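Local coordinates for protein SsfX3 (Streptomyces sp. SF2575, PDB 3SKV) that probably transfers a salicylyl group onto a tetracycline intermediate during antibiotic biosynthesis, as a GDSL/SGNH-type acyltransferase, at residues A[84-89]-A[156-161]. The protein carries 1 engineered substitution. Residues are numbered along the deposited sequence; the frame is centred on the assembly and turned at random.
Sequences GVRLHL and ELWLPT. Engineered in segment 84-89: His88 (natural residue Cys).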
loop_
_atom_site.group_PDB
_atom_site.type_symbol
_atom_site.label_atom_id
_atom_site.label_comp_id
_atom_site.label_asym_id
_atom_site.label_seq_id
_atom_site.Cartn_x
_atom_site.Cartn_y
_atom_site.Cartn_z
ATOM N N GLY A 84 -1.636 2.938 2.722
ATOM C CA GLY A 84 -2.471 1.762 2.974
ATOM C C GLY A 84 -2.691 1.503 4.458
ATOM O O GLY A 84 -3.265 0.483 4.832
ATOM N N VAL A 85 -2.220 2.420 5.317
ATOM C CA VAL A 85 -2.379 2.274 6.767
ATOM C C VAL A 85 -3.707 2.899 7.193
ATOM O O VAL A 85 -4.062 4.010 6.764
ATOM C CB VAL A 85 -1.175 2.839 7.590
ATOM C CG1 VAL A 85 -1.419 2.715 9.111
ATOM C CG2 VAL A 85 0.140 2.166 7.192
ATOM N N ARG A 86 -4.448 2.179 8.036
ATOM C CA ARG A 86 -5.685 2.722 8.582
ATOM C C ARG A 86 -5.883 2.477 10.051
ATOM O O ARG A 86 -5.350 1.515 10.589
ATOM C CB ARG A 86 -6.934 2.505 7.704
ATOM C CG ARG A 86 -7.194 1.108 7.355
ATOM C CD ARG A 86 -6.792 0.732 5.958
ATOM N NE ARG A 86 -7.162 -0.666 5.848
ATOM C CZ ARG A 86 -6.313 -1.670 5.799
ATOM N NH1 ARG A 86 -5.022 -1.446 5.626
ATOM N NH2 ARG A 86 -6.757 -2.916 5.830
ATOM N N LEU A 87 -6.527 3.423 10.724
ATOM C CA LEU A 87 -6.847 3.329 12.135
ATOM C C LEU A 87 -8.353 2.990 12.257
ATOM O O LEU A 87 -9.191 3.709 11.723
ATOM C CB LEU A 87 -6.471 4.635 12.872
ATOM C CG LEU A 87 -6.908 4.722 14.357
ATOM C CD1 LEU A 87 -6.198 3.661 15.216
ATOM C CD2 LEU A 87 -6.659 6.111 14.932
ATOM N N HIS A 88 -8.676 1.862 12.906
ATOM C CA HIS A 88 -10.055 1.426 13.090
ATOM C C HIS A 88 -10.446 1.532 14.548
ATOM O O HIS A 88 -9.649 1.229 15.444
ATOM C CB HIS A 88 -10.235 -0.044 12.681
ATOM C CG HIS A 88 -10.188 -0.329 11.214
ATOM N ND1 HIS A 88 -10.876 -1.387 10.687
ATOM C CD2 HIS A 88 -9.476 0.263 10.228
ATOM C CE1 HIS A 88 -10.604 -1.396 9.388
ATOM N NE2 HIS A 88 -9.752 -0.430 9.068
ATOM N N LEU A 89 -11.697 1.933 14.778
ATOM C CA LEU A 89 -12.316 2.023 16.102
ATOM C C LEU A 89 -13.818 2.028 15.941
ATOM O O LEU A 89 -14.323 2.566 14.961
ATOM C CB LEU A 89 -11.850 3.245 16.953
ATOM C CG LEU A 89 -12.038 4.633 16.350
ATOM C CD1 LEU A 89 -13.277 5.273 16.876
ATOM C CD2 LEU A 89 -10.877 5.529 16.686
ATOM N N GLU A 156 -13.019 4.276 10.177
ATOM C CA GLU A 156 -11.706 3.953 9.603
ATOM C C GLU A 156 -11.074 5.257 9.174
ATOM O O GLU A 156 -11.665 6.019 8.396
ATOM C CB GLU A 156 -11.765 3.003 8.390
ATOM C CG GLU A 156 -12.633 1.760 8.527
ATOM C CD GLU A 156 -12.999 1.063 7.222
ATOM O OE1 GLU A 156 -12.203 1.136 6.256
ATOM O OE2 GLU A 156 -14.073 0.419 7.173
ATOM N N LEU A 157 -9.895 5.523 9.698
ATOM C CA LEU A 157 -9.094 6.697 9.350
ATOM C C LEU A 157 -7.994 6.184 8.413
ATOM O O LEU A 157 -7.111 5.442 8.862
ATOM C CB LEU A 157 -8.465 7.300 10.629
ATOM C CG LEU A 157 -9.166 8.495 11.295
ATOM C CD1 LEU A 157 -10.674 8.323 11.358
ATOM C CD2 LEU A 157 -8.638 8.703 12.671
ATOM N N TRP A 158 -8.114 6.481 7.110
ATOM C CA TRP A 158 -7.132 6.080 6.112
ATOM C C TRP A 158 -6.090 7.159 6.057
ATOM O O TRP A 158 -6.330 8.270 5.566
ATOM C CB TRP A 158 -7.783 5.904 4.752
ATOM C CG TRP A 158 -8.561 4.648 4.651
ATOM C CD1 TRP A 158 -9.759 4.367 5.242
ATOM C CD2 TRP A 158 -8.248 3.529 3.816
ATOM N NE1 TRP A 158 -10.188 3.109 4.865
ATOM C CE2 TRP A 158 -9.279 2.573 3.992
ATOM C CE3 TRP A 158 -7.166 3.216 2.979
ATOM C CZ2 TRP A 158 -9.270 1.341 3.348
ATOM C CZ3 TRP A 158 -7.130 1.971 2.391
ATOM C CH2 TRP A 158 -8.186 1.059 2.550
ATOM N N LEU A 159 -4.945 6.839 6.598
ATOM C CA LEU A 159 -3.800 7.732 6.752
ATOM C C LEU A 159 -3.204 8.165 5.403
ATOM O O LEU A 159 -3.361 7.431 4.423
ATOM C CB LEU A 159 -2.751 7.057 7.673
ATOM C CG LEU A 159 -3.237 6.565 9.084
ATOM C CD1 LEU A 159 -2.042 6.348 10.019
ATOM C CD2 LEU A 159 -4.184 7.587 9.752
ATOM N N PRO A 160 -2.567 9.366 5.332
ATOM C CA PRO A 160 -1.991 9.836 4.061
ATOM C C PRO A 160 -0.975 8.889 3.429
ATOM O O PRO A 160 -0.222 8.209 4.118
ATOM C CB PRO A 160 -1.386 11.201 4.431
ATOM C CG PRO A 160 -1.144 11.106 5.901
ATOM C CD PRO A 160 -2.328 10.359 6.405
ATOM N N THR A 161 -0.968 8.878 2.100
ATOM C CA THR A 161 -0.187 7.989 1.247
ATOM C C THR A 161 1.289 8.290 0.996
ATOM O O THR A 161 2.067 7.343 0.850
ATOM C CB THR A 161 -0.957 7.651 -0.041
ATOM O OG1 THR A 161 -1.444 8.857 -0.625
ATOM C CG2 THR A 161 -2.121 6.694 0.198
HETATM O O HOH W 1 -3.997 4.827 3.820
HETATM O O HOH W 2 -9.894 -0.567 6.265
#
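Arg86 has CG between its backbone N and carbonyl carbon (chi1 55°), and the chain bends at chi2 (-102°). Trp158 has CG beside its own backbone N (chi1 -76°). These torsions lay the two side chains side by side. Arg86 CD sits over the indole face, 3.5 Å from the centroid of the six-membered ring, a CH-pi contact. The guanidinium lies farther off, and any cation-pi attraction is weak. Arg86 NH1 reaches Gly84 O at 2.7 Å, close to the guanidinium plane.

Glu156 CG covers one face of the ring of His88, an engineered residue, 3.8 Å from the ring centroid. His88 ND1 hydrogen-bonds Asp181. Glu156 OE1 accepts a hydrogen bond from Trp158 NE1 at 3.1 Å, on its anti side. One water joins Arg86 NE, His88 NE2 and Glu156 OE1. An alanine in place of Trp158 would probably leave Arg86 CD without its aromatic floor and Glu156 OE1 without the indole N-H.

On the face opposite that of Arg86, His88, Glu156 and Trp158, Leu87 CD2 meets Leu157 CD2 at 4.0 Å. These leucines form an antiparallel hydrogen-bonded pair, Leu87 N to Leu157 O and Leu157 N to Leu87 O, each 2.8 Å. Beyond the strands, Leu159 N donates a hydrogen bond to Val85 O.

The strands belong to the N-terminal domain, probably the jelly roll. Leu167 of strand 164-172 packs on Leu87. Arg86 NH2 forms a salt bridge with Asp219, on strand 219-223 of the parallel sheet. Strand 43-45 flanks 86-91, and strand 120-125 flanks 153-158.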